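Local structure of glucoamylase (Thermoanaerobacterium thermosaccharolyticum, 1LF6) at residues Tyr490-Tyr502 with Lys551-Ile563. The protein hydrolyses terminal alpha-1,4-linked glucose residues from the non-reducing ends of glucan chains, releasing beta-D-glucose, as a family 15 glycosidase. Numbering follows the deposited sequence.
Sequences YTENGPLGNGQYY and KILNTLKVVDSTI
In the glycosyl hydrolase family 15 part of the chain, away from the active site, a small antiparallel hairpin (strands 490-491 and 501-502) lies against helix 550-562, with Tyr490, Tyr501 and Tyr502 meeting Lys551, Thr555 and Val558. The aliphatic chain of Lys551 runs over one face of the Tyr490 ring in a CH-pi contact: Lys551 CD sits 3.6 Å from the ring centroid, only 5° off the normal. Tyr490 has its ring anti to the backbone N (chi1 -173°), which brings that face under the lysine, while its edge carbon CD2 stands over the centre of the Tyr502 ring. With an alanine in place of Tyr490 the Lys551 methylenes would probably lose the face they lie on, and a gap would be likely to open beside the Tyr502 ring. Tyr502 CE1 touches both Lys551 CB and Ile552 CD1, and the Tyr502 hydroxyl is hydrogen-bonded to Asp486 of helix 468-489. Farther along the helix Val558 divides its methyls: CG1, anti to the backbone N, lies over the centre of the Tyr501 ring and presses tightly on Leu496 CD1 at 3.5 Å, whereas CG2 meets Tyr501 CD1. The Tyr501 hydroxyl accepts from Leu496 N, tying the ring to the hairpin loop, and is also hydrogen-bonded to Lys529 O beyond the hairpin. A nearly straight bond joins hairpin and helix: Tyr502 N donates to Thr555 OG1 (3.0 Å, 174°). Thr555 OG1 donates in turn to Lys551 O at 2.7 Å. Thr555 N reaches the same carbonyl from the opposite face of its plane.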
ATOM      1  N   TYR A 490       6.202  24.601  21.758  1.00 16.75           N
ATOM      2  CA  TYR A 490       6.593  25.799  21.028  1.00 18.73           C
ATOM      3  C   TYR A 490       7.862  26.444  21.605  1.00 17.94           C
ATOM      4  O   TYR A 490       7.841  27.019  22.692  1.00 17.34           O
ATOM      5  CB  TYR A 490       5.432  26.802  21.042  1.00 19.54           C
ATOM      6  CG  TYR A 490       5.644  28.028  20.183  1.00 22.20           C
ATOM      7  CD1 TYR A 490       5.878  29.277  20.760  1.00 23.71           C
ATOM      8  CD2 TYR A 490       5.581  27.945  18.791  1.00 23.52           C
ATOM      9  CE1 TYR A 490       6.038  30.416  19.972  1.00 25.33           C
ATOM     10  CE2 TYR A 490       5.740  29.074  17.994  1.00 22.36           C
ATOM     11  CZ  TYR A 490       5.966  30.306  18.590  1.00 24.57           C
ATOM     12  OH  TYR A 490       6.103  31.426  17.806  1.00 23.42           O
ATOM     13  N   THR A 491       8.970  26.346  20.878  1.00 17.64           N
ATOM     14  CA  THR A 491      10.208  26.944  21.359  1.00 19.46           C
ATOM     15  C   THR A 491      10.300  28.405  20.928  1.00 21.53           C
ATOM     16  O   THR A 491       9.728  28.809  19.917  1.00 20.00           O
ATOM     17  CB  THR A 491      11.460  26.197  20.837  1.00 20.19           C
ATOM     18  OG1 THR A 491      12.628  26.683  21.518  1.00 19.40           O
ATOM     19  CG2 THR A 491      11.625  26.408  19.327  1.00 19.09           C
ATOM     20  N   GLU A 492      11.012  29.192  21.723  1.00 22.49           N
ATOM     21  CA  GLU A 492      11.222  30.598  21.444  1.00 24.34           C
ATOM     22  C   GLU A 492      12.727  30.810  21.541  1.00 24.89           C
ATOM     23  O   GLU A 492      13.226  31.931  21.457  1.00 25.83           O
ATOM     24  CB  GLU A 492      10.481  31.440  22.481  1.00 27.77           C
ATOM     25  CG  GLU A 492       8.984  31.171  22.484  1.00 32.43           C
ATOM     26  CD  GLU A 492       8.303  31.622  23.750  1.00 34.87           C
ATOM     27  OE1 GLU A 492       8.061  32.839  23.896  1.00 36.33           O
ATOM     28  OE2 GLU A 492       8.019  30.755  24.610  1.00 36.19           O
ATOM     29  N   ASN A 493      13.444  29.701  21.688  1.00 24.61           N
ATOM     30  CA  ASN A 493      14.895  29.726  21.818  1.00 25.77           C
ATOM     31  C   ASN A 493      15.548  28.750  20.837  1.00 23.94           C
ATOM     32  O   ASN A 493      16.592  28.174  21.137  1.00 24.56           O
ATOM     33  CB  ASN A 493      15.269  29.337  23.250  1.00 27.44           C
ATOM     34  CG  ASN A 493      16.709  29.642  23.583  1.00 30.10           C
ATOM     35  OD1 ASN A 493      17.282  29.033  24.481  1.00 32.98           O
ATOM     36  ND2 ASN A 493      17.299  30.596  22.872  1.00 31.52           N
ATOM     37  N   GLY A 494      14.930  28.566  19.672  1.00 22.22           N
ATOM     38  CA  GLY A 494      15.467  27.648  18.680  1.00 19.45           C
ATOM     39  C   GLY A 494      16.539  28.248  17.783  1.00 18.87           C
ATOM     40  O   GLY A 494      16.539  29.450  17.547  1.00 16.31           O
ATOM     41  N   PRO A 495      17.465  27.425  17.261  1.00 19.10           N
ATOM     42  CA  PRO A 495      18.550  27.880  16.385  1.00 21.14           C
ATOM     43  C   PRO A 495      18.102  28.231  14.969  1.00 23.02           C
ATOM     44  O   PRO A 495      18.816  28.918  14.242  1.00 22.87           O
ATOM     45  CB  PRO A 495      19.513  26.699  16.400  1.00 21.56           C
ATOM     46  CG  PRO A 495      18.584  25.533  16.473  1.00 19.70           C
ATOM     47  CD  PRO A 495      17.578  25.977  17.522  1.00 20.10           C
ATOM     48  N   LEU A 496      16.920  27.762  14.580  1.00 21.16           N
ATOM     49  CA  LEU A 496      16.420  28.017  13.235  1.00 21.10           C
ATOM     50  C   LEU A 496      15.675  29.337  13.099  1.00 20.31           C
ATOM     51  O   LEU A 496      14.988  29.771  14.022  1.00 18.97           O
ATOM     52  CB  LEU A 496      15.512  26.870  12.783  1.00 21.94           C
ATOM     53  CG  LEU A 496      16.135  25.475  12.707  1.00 21.35           C
ATOM     54  CD1 LEU A 496      15.069  24.451  12.357  1.00 19.42           C
ATOM     55  CD2 LEU A 496      17.248  25.467  11.665  1.00 23.53           C
ATOM     56  N   GLY A 497      15.824  29.963  11.932  1.00 21.23           N
ATOM     57  CA  GLY A 497      15.165  31.227  11.648  1.00 21.33           C
ATOM     58  C   GLY A 497      15.143  32.209  12.801  1.00 22.96           C
ATOM     59  O   GLY A 497      16.168  32.463  13.441  1.00 21.95           O
ATOM     60  N   ASN A 498      13.962  32.758  13.071  1.00 22.95           N
ATOM     61  CA  ASN A 498      13.790  33.723  14.151  1.00 23.06           C
ATOM     62  C   ASN A 498      13.727  33.051  15.528  1.00 23.13           C
ATOM     63  O   ASN A 498      13.431  33.704  16.529  1.00 22.26           O
ATOM     64  CB  ASN A 498      12.525  34.554  13.911  1.00 24.45           C
ATOM     65  CG  ASN A 498      11.252  33.792  14.234  1.00 26.89           C
ATOM     66  OD1 ASN A 498      11.270  32.577  14.446  1.00 26.07           O
ATOM     67  ND2 ASN A 498      10.131  34.509  14.262  1.00 27.34           N
ATOM     68  N   GLY A 499      13.993  31.745  15.567  1.00 23.35           N
ATOM     69  CA  GLY A 499      13.991  31.008  16.825  1.00 21.39           C
ATOM     70  C   GLY A 499      12.639  30.695  17.451  1.00 22.04           C
ATOM     71  O   GLY A 499      12.576  30.123  18.536  1.00 22.18           O
ATOM     72  N   GLN A 500      11.560  31.048  16.763  1.00 20.48           N
ATOM     73  CA  GLN A 500      10.210  30.822  17.263  1.00 20.43           C
ATOM     74  C   GLN A 500       9.448  29.858  16.359  1.00 20.28           C
ATOM     75  O   GLN A 500       9.186  30.173  15.195  1.00 19.27           O
ATOM     76  CB  GLN A 500       9.463  32.149  17.327  1.00 20.30           C
ATOM     77  CG  GLN A 500      10.075  33.156  18.292  1.00 22.83           C
ATOM     78  CD  GLN A 500       9.785  34.589  17.891  1.00 26.23           C
ATOM     79  OE1 GLN A 500      10.571  35.217  17.178  1.00 30.29           O
ATOM     80  NE2 GLN A 500       8.645  35.109  18.329  1.00 25.46           N
ATOM     81  N   TYR A 501       9.087  28.695  16.899  1.00 19.05           N
ATOM     82  CA  TYR A 501       8.367  27.679  16.125  1.00 17.17           C
ATOM     83  C   TYR A 501       8.062  26.417  16.926  1.00 16.47           C
ATOM     84  O   TYR A 501       8.707  26.140  17.938  1.00 15.87           O
ATOM     85  CB  TYR A 501       9.196  27.276  14.901  1.00 16.08           C
ATOM     86  CG  TYR A 501      10.648  26.932  15.208  1.00 18.14           C
ATOM     87  CD1 TYR A 501      11.639  27.915  15.185  1.00 16.91           C
ATOM     88  CD2 TYR A 501      11.033  25.619  15.509  1.00 15.17           C
ATOM     89  CE1 TYR A 501      12.977  27.603  15.444  1.00 18.23           C
ATOM     90  CE2 TYR A 501      12.367  25.298  15.771  1.00 15.53           C
ATOM     91  CZ  TYR A 501      13.335  26.298  15.731  1.00 18.64           C
ATOM     92  OH  TYR A 501      14.662  25.988  15.934  1.00 18.57           O
ATOM     93  N   TYR A 502       7.066  25.658  16.475  1.00 15.47           N
ATOM     94  CA  TYR A 502       6.747  24.390  17.116  1.00 14.30           C
ATOM     95  C   TYR A 502       7.859  23.447  16.673  1.00 15.01           C
ATOM     96  O   TYR A 502       8.263  23.469  15.507  1.00 14.68           O
ATOM     97  CB  TYR A 502       5.415  23.814  16.617  1.00 14.22           C
ATOM     98  CG  TYR A 502       4.177  24.521  17.130  1.00 14.69           C
ATOM     99  CD1 TYR A 502       3.425  25.347  16.297  1.00 12.23           C
ATOM    100  CD2 TYR A 502       3.767  24.371  18.455  1.00 14.09           C
ATOM    101  CE1 TYR A 502       2.292  26.013  16.773  1.00 16.86           C
ATOM    102  CE2 TYR A 502       2.641  25.032  18.942  1.00 15.64           C
ATOM    103  CZ  TYR A 502       1.909  25.856  18.095  1.00 16.62           C
ATOM    104  OH  TYR A 502       0.820  26.542  18.591  1.00 18.43           O
ATOM    105  N   LYS A 551       1.775  31.509  15.693  1.00 16.83           N
ATOM    106  CA  LYS A 551       2.717  30.445  16.027  1.00 15.91           C
ATOM    107  C   LYS A 551       2.795  29.467  14.858  1.00 15.11           C
ATOM    108  O   LYS A 551       3.858  28.919  14.560  1.00 13.55           O
ATOM    109  CB  LYS A 551       2.297  29.720  17.311  1.00 16.12           C
ATOM    110  CG  LYS A 551       2.403  30.587  18.568  1.00 17.21           C
ATOM    111  CD  LYS A 551       2.275  29.753  19.830  1.00 20.50           C
ATOM    112  CE  LYS A 551       2.526  30.575  21.099  1.00 21.59           C
ATOM    113  NZ  LYS A 551       1.487  31.618  21.306  1.00 25.26           N
ATOM    114  N   ILE A 552       1.659  29.256  14.199  1.00 16.24           N
ATOM    115  CA  ILE A 552       1.594  28.376  13.036  1.00 15.50           C
ATOM    116  C   ILE A 552       2.381  29.010  11.888  1.00 17.48           C
ATOM    117  O   ILE A 552       3.182  28.346  11.232  1.00 16.83           O
ATOM    118  CB  ILE A 552       0.131  28.165  12.567  1.00 14.90           C
ATOM    119  CG1 ILE A 552      -0.643  27.360  13.620  1.00 13.77           C
ATOM    120  CG2 ILE A 552       0.104  27.476  11.199  1.00 13.10           C
ATOM    121  CD1 ILE A 552      -0.099  25.963  13.858  1.00 14.58           C
ATOM    122  N   LEU A 553       2.150  30.298  11.646  1.00 19.57           N
ATOM    123  CA  LEU A 553       2.847  31.006  10.571  1.00 21.05           C
ATOM    124  C   LEU A 553       4.359  31.008  10.788  1.00 19.89           C
ATOM    125  O   LEU A 553       5.122  30.814   9.845  1.00 21.28           O
ATOM    126  CB  LEU A 553       2.326  32.446  10.459  1.00 22.54           C
ATOM    127  CG  LEU A 553       0.946  32.649   9.808  1.00 25.30           C
ATOM    128  CD1 LEU A 553       0.945  32.061   8.406  1.00 26.11           C
ATOM    129  CD2 LEU A 553      -0.125  31.980  10.635  1.00 30.18           C
ATOM    130  N   ASN A 554       4.785  31.215  12.033  1.00 19.44           N
ATOM    131  CA  ASN A 554       6.205  31.233  12.360  1.00 19.21           C
ATOM    132  C   ASN A 554       6.846  29.881  12.055  1.00 19.40           C
ATOM    133  O   ASN A 554       7.961  29.805  11.537  1.00 17.23           O
ATOM    134  CB  ASN A 554       6.412  31.552  13.846  1.00 22.45           C
ATOM    135  CG  ASN A 554       6.195  33.020  14.177  1.00 23.81           C
ATOM    136  OD1 ASN A 554       6.095  33.393  15.347  1.00 24.88           O
ATOM    137  ND2 ASN A 554       6.133  33.860  13.152  1.00 26.72           N
ATOM    138  N   THR A 555       6.134  28.814  12.396  1.00 17.12           N
ATOM    139  CA  THR A 555       6.634  27.466  12.177  1.00 16.52           C
ATOM    140  C   THR A 555       6.748  27.205  10.679  1.00 16.54           C
ATOM    141  O   THR A 555       7.729  26.635  10.208  1.00 15.57           O
ATOM    142  CB  THR A 555       5.691  26.426  12.829  1.00 16.25           C
ATOM    143  OG1 THR A 555       5.511  26.753  14.214  1.00 16.33           O
ATOM    144  CG2 THR A 555       6.278  25.030  12.721  1.00 12.14           C
ATOM    145  N   LEU A 556       5.736  27.647   9.939  1.00 17.50           N
ATOM    146  CA  LEU A 556       5.694  27.489   8.494  1.00 17.80           C
ATOM    147  C   LEU A 556       6.967  28.057   7.851  1.00 19.30           C
ATOM    148  O   LEU A 556       7.536  27.454   6.937  1.00 17.17           O
ATOM    149  CB  LEU A 556       4.459  28.211   7.950  1.00 19.71           C
ATOM    150  CG  LEU A 556       3.381  27.446   7.180  1.00 26.25           C
ATOM    151  CD1 LEU A 556       3.109  26.099   7.807  1.00 26.84           C
ATOM    152  CD2 LEU A 556       2.108  28.289   7.150  1.00 25.14           C
ATOM    153  N   LYS A 557       7.408  29.218   8.334  1.00 19.89           N
ATOM    154  CA  LYS A 557       8.608  29.862   7.802  1.00 22.30           C
ATOM    155  C   LYS A 557       9.838  28.986   7.979  1.00 20.53           C
ATOM    156  O   LYS A 557      10.648  28.850   7.065  1.00 21.30           O
ATOM    157  CB  LYS A 557       8.863  31.204   8.492  1.00 24.80           C
ATOM    158  CG  LYS A 557       7.745  32.217   8.351  1.00 32.28           C
ATOM    159  CD  LYS A 557       8.188  33.579   8.878  1.00 37.60           C
ATOM    160  CE  LYS A 557       7.020  34.541   8.986  1.00 42.02           C
ATOM    161  NZ  LYS A 557       6.040  34.099  10.021  1.00 46.28           N
ATOM    162  N   VAL A 558       9.980  28.400   9.163  1.00 19.48           N
ATOM    163  CA  VAL A 558      11.120  27.544   9.451  1.00 18.34           C
ATOM    164  C   VAL A 558      11.046  26.237   8.668  1.00 18.32           C
ATOM    165  O   VAL A 558      12.057  25.747   8.152  1.00 17.32           O
ATOM    166  CB  VAL A 558      11.203  27.239  10.964  1.00 19.63           C
ATOM    167  CG1 VAL A 558      12.347  26.292  11.244  1.00 21.66           C
ATOM    168  CG2 VAL A 558      11.392  28.536  11.739  1.00 20.66           C
ATOM    169  N   VAL A 559       9.848  25.667   8.584  1.00 16.64           N
ATOM    170  CA  VAL A 559       9.659  24.427   7.849  1.00 14.75           C
ATOM    171  C   VAL A 559       9.985  24.599   6.363  1.00 14.98           C
ATOM    172  O   VAL A 559      10.703  23.784   5.788  1.00 15.19           O
ATOM    173  CB  VAL A 559       8.210  23.914   7.997  1.00 14.08           C
ATOM    174  CG1 VAL A 559       7.933  22.817   6.985  1.00 10.10           C
ATOM    175  CG2 VAL A 559       8.002  23.390   9.412  1.00 14.47           C
ATOM    176  N   ASP A 560       9.464  25.653   5.742  1.00 16.18           N
ATOM    177  CA  ASP A 560       9.728  25.871   4.325  1.00 18.00           C
ATOM    178  C   ASP A 560      11.176  26.263   4.029  1.00 19.63           C
ATOM    179  O   ASP A 560      11.677  26.027   2.928  1.00 20.66           O
ATOM    180  CB  ASP A 560       8.772  26.922   3.757  1.00 18.02           C
ATOM    181  CG  ASP A 560       7.338  26.415   3.681  1.00 18.64           C
ATOM    182  OD1 ASP A 560       7.148  25.186   3.802  1.00 15.93           O
ATOM    183  OD2 ASP A 560       6.419  27.234   3.488  1.00 14.29           O
ATOM    184  N   SER A 561      11.852  26.847   5.012  1.00 20.75           N
ATOM    185  CA  SER A 561      13.244  27.251   4.831  1.00 22.59           C
ATOM    186  C   SER A 561      14.195  26.077   5.020  1.00 21.40           C
ATOM    187  O   SER A 561      15.325  26.109   4.552  1.00 22.38           O
ATOM    188  CB  SER A 561      13.622  28.346   5.833  1.00 23.54           C
ATOM    189  OG  SER A 561      12.819  29.493   5.644  1.00 31.99           O
ATOM    190  N   THR A 562      13.736  25.029   5.694  1.00 21.48           N
ATOM    191  CA  THR A 562      14.613  23.899   5.962  1.00 19.84           C
ATOM    192  C   THR A 562      14.271  22.561   5.316  1.00 18.67           C
ATOM    193  O   THR A 562      15.170  21.804   4.955  1.00 15.90           O
ATOM    194  CB  THR A 562      14.733  23.669   7.488  1.00 22.75           C
ATOM    195  OG1 THR A 562      13.467  23.248   8.009  1.00 23.90           O
ATOM    196  CG2 THR A 562      15.130  24.956   8.187  1.00 23.63           C
ATOM    197  N   ILE A 563      12.986  22.256   5.164  1.00 17.18           N
ATOM    198  CA  ILE A 563      12.623  20.963   4.603  1.00 15.87           C
ATOM    199  C   ILE A 563      11.602  20.977   3.475  1.00 16.87           C
ATOM    200  O   ILE A 563      10.881  19.997   3.262  1.00 18.05           O
ATOM    201  CB  ILE A 563      12.138  20.003   5.718  1.00 14.08           C
ATOM    202  CG1 ILE A 563      10.981  20.639   6.490  1.00 13.90           C
ATOM    203  CG2 ILE A 563      13.299  19.691   6.675  1.00 12.58           C
ATOM    204  CD1 ILE A 563      10.390  19.743   7.568  1.00 13.98           C
TER
HETATM  205  O   HOH W   1       9.828  31.414  12.420  1.00 28.45           O